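Long-range contact in D-alanyl transferase DltD (Enterococcus faecalis, PDB 6O93), which probably transfers D-alanine onto lipoteichoic acid in the Gram-positive cell envelope: residues Val113-Gln124 / Arg147-Asp157. Residues are numbered along the deposited sequence; the frame is centred on the assembly and turned at random.
With PO4 (phosphate ion), chain E.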
loop_
_atom_site.group_PDB
_atom_site.type_symbol
_atom_site.label_atom_id
_atom_site.label_comp_id
_atom_site.label_asym_id
_atom_site.label_seq_id
_atom_site.Cartn_x
_atom_site.Cartn_y
_atom_site.Cartn_z
ATOM N N VAL A 113 5.779 -8.090 9.222
ATOM C CA VAL A 113 4.595 -8.638 8.554
ATOM C C VAL A 113 4.418 -10.097 8.963
ATOM O O VAL A 113 5.389 -10.875 8.913
ATOM C CB VAL A 113 4.723 -8.503 7.025
ATOM C CG1 VAL A 113 5.918 -9.290 6.501
ATOM C CG2 VAL A 113 3.438 -8.957 6.347
ATOM N N PRO A 114 3.225 -10.521 9.386
ATOM C CA PRO A 114 3.041 -11.925 9.776
ATOM C C PRO A 114 3.280 -12.878 8.614
ATOM O O PRO A 114 3.124 -12.521 7.444
ATOM C CB PRO A 114 1.582 -11.974 10.247
ATOM C CG PRO A 114 1.251 -10.563 10.617
ATOM C CD PRO A 114 2.034 -9.704 9.679
ATOM N N ASN A 115 3.658 -14.116 8.952
ATOM C CA ASN A 115 3.903 -15.131 7.929
ATOM C C ASN A 115 2.698 -15.295 7.009
ATOM O O ASN A 115 2.837 -15.311 5.781
ATOM C CB ASN A 115 4.247 -16.471 8.583
ATOM C CG ASN A 115 5.627 -16.485 9.210
ATOM O OD1 ASN A 115 6.483 -15.668 8.878
ATOM N ND2 ASN A 115 5.853 -17.430 10.115
ATOM N N ASP A 116 1.501 -15.420 7.591
ATOM C CA ASP A 116 0.311 -15.696 6.794
ATOM C C ASP A 116 -0.103 -14.496 5.954
ATOM O O ASP A 116 -0.736 -14.668 4.907
ATOM C CB ASP A 116 -0.844 -16.119 7.701
ATOM C CG ASP A 116 -0.550 -17.393 8.467
ATOM O OD1 ASP A 116 0.349 -18.149 8.042
ATOM O OD2 ASP A 116 -1.225 -17.639 9.490
ATOM N N SER A 117 0.226 -13.281 6.395
ATOM C CA SER A 117 -0.104 -12.102 5.601
ATOM C C SER A 117 0.771 -12.027 4.358
ATOM O O SER A 117 0.279 -11.781 3.251
ATOM C CB SER A 117 0.042 -10.837 6.444
ATOM O OG SER A 117 -0.989 -10.762 7.411
ATOM N N PHE A 118 2.079 -12.236 4.520
ATOM C CA PHE A 118 2.951 -12.301 3.355
ATOM C C PHE A 118 2.599 -13.497 2.480
ATOM O O PHE A 118 2.535 -13.378 1.252
ATOM C CB PHE A 118 4.414 -12.374 3.787
ATOM C CG PHE A 118 5.365 -12.506 2.637
ATOM C CD1 PHE A 118 5.874 -11.380 2.014
ATOM C CD2 PHE A 118 5.732 -13.755 2.163
ATOM C CE1 PHE A 118 6.740 -11.498 0.940
ATOM C CE2 PHE A 118 6.596 -13.880 1.096
ATOM C CZ PHE A 118 7.101 -12.749 0.483
ATOM N N GLY A 119 2.363 -14.656 3.098
ATOM C CA GLY A 119 2.078 -15.854 2.324
ATOM C C GLY A 119 0.794 -15.747 1.525
ATOM O O GLY A 119 0.707 -16.257 0.403
ATOM N N ALA A 120 -0.222 -15.085 2.086
ATOM C CA ALA A 120 -1.493 -14.953 1.385
ATOM C C ALA A 120 -1.368 -14.119 0.118
ATOM O O ALA A 120 -2.185 -14.278 -0.792
ATOM C CB ALA A 120 -2.546 -14.333 2.306
ATOM N N HIS A 121 -0.364 -13.248 0.034
ATOM C CA HIS A 121 -0.194 -12.364 -1.113
ATOM C C HIS A 121 1.091 -12.638 -1.883
ATOM O O HIS A 121 1.442 -11.863 -2.782
ATOM C CB HIS A 121 -0.234 -10.906 -0.648
ATOM C CG HIS A 121 -1.474 -10.566 0.113
ATOM N ND1 HIS A 121 -1.520 -10.545 1.491
ATOM C CD2 HIS A 121 -2.726 -10.271 -0.310
ATOM C CE1 HIS A 121 -2.742 -10.233 1.883
ATOM N NE2 HIS A 121 -3.493 -10.062 0.810
ATOM N N TYR A 122 1.794 -13.719 -1.563
ATOM C CA TYR A 122 3.032 -14.043 -2.255
ATOM C C TYR A 122 2.759 -14.344 -3.723
ATOM O O TYR A 122 1.899 -15.165 -4.055
ATOM C CB TYR A 122 3.701 -15.236 -1.576
ATOM C CG TYR A 122 4.829 -15.855 -2.366
ATOM C CD1 TYR A 122 6.059 -15.219 -2.478
ATOM C CD2 TYR A 122 4.669 -17.086 -2.986
ATOM C CE1 TYR A 122 7.095 -15.788 -3.193
ATOM C CE2 TYR A 122 5.696 -17.664 -3.701
ATOM C CZ TYR A 122 6.908 -17.012 -3.801
ATOM O OH TYR A 122 7.935 -17.583 -4.514
ATOM N N SER A 123 3.497 -13.672 -4.604
ATOM C CA SER A 123 3.376 -13.854 -6.047
ATOM C C SER A 123 4.584 -14.640 -6.545
ATOM O O SER A 123 5.698 -14.107 -6.604
ATOM C CB SER A 123 3.273 -12.507 -6.761
ATOM O OG SER A 123 3.254 -12.677 -8.169
ATOM N N GLN A 124 4.364 -15.905 -6.902
ATOM C CA GLN A 124 5.441 -16.692 -7.491
ATOM C C GLN A 124 5.834 -16.140 -8.855
ATOM O O GLN A 124 7.019 -16.137 -9.214
ATOM C CB GLN A 124 5.024 -18.155 -7.601
ATOM C CG GLN A 124 6.164 -19.088 -7.976
ATOM C CD GLN A 124 5.740 -20.543 -8.010
ATOM O OE1 GLN A 124 5.015 -20.973 -8.907
ATOM N NE2 GLN A 124 6.191 -21.311 -7.027
ATOM N N ARG A 147 15.123 -11.654 3.487
ATOM C CA ARG A 147 13.795 -11.626 4.092
ATOM C C ARG A 147 12.934 -12.779 3.592
ATOM O O ARG A 147 12.226 -13.417 4.378
ATOM C CB ARG A 147 13.111 -10.288 3.804
ATOM C CG ARG A 147 13.773 -9.091 4.467
ATOM C CD ARG A 147 13.494 -9.031 5.967
ATOM N NE ARG A 147 12.081 -8.776 6.247
ATOM C CZ ARG A 147 11.306 -9.519 7.036
ATOM N NH1 ARG A 147 11.786 -10.583 7.669
ATOM N NH2 ARG A 147 10.035 -9.182 7.204
ATOM N N LEU A 148 12.980 -13.062 2.288
ATOM C CA LEU A 148 12.105 -14.085 1.726
ATOM C C LEU A 148 12.375 -15.453 2.341
ATOM O O LEU A 148 11.443 -16.240 2.547
ATOM C CB LEU A 148 12.267 -14.140 0.207
ATOM C CG LEU A 148 11.734 -12.948 -0.587
ATOM C CD1 LEU A 148 11.946 -13.181 -2.073
ATOM C CD2 LEU A 148 10.269 -12.691 -0.289
ATOM N N THR A 149 13.639 -15.758 2.645
ATOM C CA THR A 149 13.963 -17.045 3.252
ATOM C C THR A 149 13.376 -17.203 4.646
ATOM O O THR A 149 13.430 -18.306 5.197
ATOM C CB THR A 149 15.479 -17.249 3.334
ATOM O OG1 THR A 149 16.064 -16.238 4.168
ATOM C CG2 THR A 149 16.106 -17.203 1.950
ATOM N N LYS A 150 12.826 -16.141 5.230
ATOM C CA LYS A 150 12.250 -16.222 6.563
ATOM C C LYS A 150 10.796 -16.675 6.560
ATOM O O LYS A 150 10.256 -16.960 7.634
ATOM C CB LYS A 150 12.350 -14.862 7.265
ATOM C CG LYS A 150 13.776 -14.343 7.425
ATOM C CD LYS A 150 14.602 -15.235 8.342
ATOM C CE LYS A 150 15.973 -14.632 8.630
ATOM N NZ LYS A 150 16.832 -14.554 7.412
ATOM N N PHE A 151 10.149 -16.764 5.383
ATOM C CA PHE A 151 8.722 -17.049 5.345
ATOM C C PHE A 151 8.443 -18.474 4.882
ATOM O O PHE A 151 9.086 -18.961 3.946
ATOM C CB PHE A 151 8.003 -16.059 4.424
ATOM C CG PHE A 151 8.061 -14.648 4.918
ATOM C CD1 PHE A 151 7.134 -14.185 5.837
ATOM C CD2 PHE A 151 9.061 -13.793 4.496
ATOM C CE1 PHE A 151 7.194 -12.892 6.308
ATOM C CE2 PHE A 151 9.125 -12.500 4.966
ATOM C CZ PHE A 151 8.192 -12.049 5.874
ATOM N N PRO A 152 7.489 -19.169 5.516
ATOM C CA PRO A 152 7.241 -20.570 5.132
ATOM C C PRO A 152 6.842 -20.749 3.676
ATOM O O PRO A 152 7.202 -21.762 3.067
ATOM C CB PRO A 152 6.112 -20.999 6.082
ATOM C CG PRO A 152 6.209 -20.072 7.240
ATOM C CD PRO A 152 6.688 -18.768 6.687
ATOM N N VAL A 153 6.098 -19.804 3.096
ATOM C CA VAL A 153 5.648 -19.982 1.717
ATOM C C VAL A 153 6.839 -20.100 0.777
ATOM O O VAL A 153 6.749 -20.745 -0.275
ATOM C CB VAL A 153 4.713 -18.832 1.300
ATOM C CG1 VAL A 153 5.501 -17.547 1.093
ATOM C CG2 VAL A 153 3.948 -19.211 0.036
ATOM N N VAL A 154 7.965 -19.490 1.138
ATOM C CA VAL A 154 9.182 -19.561 0.340
ATOM C C VAL A 154 10.040 -20.757 0.735
ATOM O O VAL A 154 10.671 -21.382 -0.122
ATOM C CB VAL A 154 9.966 -18.240 0.483
ATOM C CG1 VAL A 154 11.368 -18.376 -0.104
ATOM C CG2 VAL A 154 9.207 -17.100 -0.185
ATOM N N GLN A 155 10.064 -21.098 2.027
ATOM C CA GLN A 155 10.950 -22.156 2.504
ATOM C C GLN A 155 10.602 -23.509 1.899
ATOM O O GLN A 155 11.469 -24.384 1.806
ATOM C CB GLN A 155 10.900 -22.237 4.028
ATOM C CG GLN A 155 11.504 -21.026 4.726
ATOM C CD GLN A 155 11.201 -20.998 6.212
ATOM O OE1 GLN A 155 10.471 -21.848 6.721
ATOM N NE2 GLN A 155 11.761 -20.021 6.913
ATOM N N LYS A 156 9.351 -23.709 1.492
ATOM C CA LYS A 156 8.965 -24.969 0.870
ATOM C C LYS A 156 9.379 -25.051 -0.594
ATOM O O LYS A 156 9.183 -26.098 -1.219
ATOM C CB LYS A 156 7.453 -25.168 0.996
ATOM C CG LYS A 156 6.629 -24.141 0.239
ATOM C CD LYS A 156 5.146 -24.312 0.506
ATOM C CE LYS A 156 4.320 -23.417 -0.403
ATOM N NZ LYS A 156 2.864 -23.524 -0.119
ATOM N N ASP A 157 9.947 -23.982 -1.146
ATOM C CA ASP A 157 10.423 -23.940 -2.527
ATOM C C ASP A 157 11.940 -24.102 -2.483
ATOM O O ASP A 157 12.672 -23.138 -2.247
ATOM C CB ASP A 157 10.002 -22.631 -3.188
ATOM C CG ASP A 157 10.305 -22.592 -4.672
ATOM O OD1 ASP A 157 11.223 -23.310 -5.120
ATOM O OD2 ASP A 157 9.623 -21.831 -5.389
HETATM P P PO4 E . 2.028 -19.465 11.034
HETATM O O1 PO4 E . 3.202 -19.412 10.086
HETATM O O2 PO4 E . 1.837 -18.114 11.683
HETATM O O3 PO4 E . 2.292 -20.503 12.098
HETATM O O4 PO4 E . 0.780 -19.829 10.266
HETATM O O HOH W 1 8.153 -10.259 9.254
HETATM O O HOH W 2 4.693 -17.389 4.519
HETATM O O HOH W 3 9.096 -15.097 9.260
HETATM O O HOH W 4 7.604 -20.256 -4.660
#
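Phe-118, on helix 115-121, stacks face to face on Phe-151, which sits at the N-cap of helix 152-155, among helices outside the parallel sheet of this SGNH-hydrolase-clan protein; the Val-113 side chain is about 12 Å from the sodium ion. The ring centroids lie 4.3 Å apart with planes at 22°, and Phe-118 CB adds a CH-pi contact over the same face of Phe-151. With CG anti to the backbone N (chi1 177°), the Phe-118 ring extends from the helix onto Phe-151. Branched aliphatic groups suit its other neighbours: Val-153 CG1 lies at the ring edge, 3.8 Å from Phe-118 CE2, and Leu-148 CD2 touches Phe-118 CZ at 3.3 Å. Leu-81 of helix 80-90 touches both phenylalanines. Gly-119, lacking a side chain, lets Val-153 come close to the helix; the same valine lays CG1 over a face of the Tyr-122 ring. Beside the stack, the Asn-115 amide stands 80° to the Phe-151 ring, with Asn-115 OD1 3.4 Å from Phe-151 CD1. No direct hydrogen bond joins the segments; waters bridge some of their polar groups. One bridges Asn-115 OD1 and Lys-150 O. Another, 2.7 Å from Tyr-122 OH, accepts from Gln-124 NE2 and donates to Asp-157 OD2, which also bonds Tyr-128 OH.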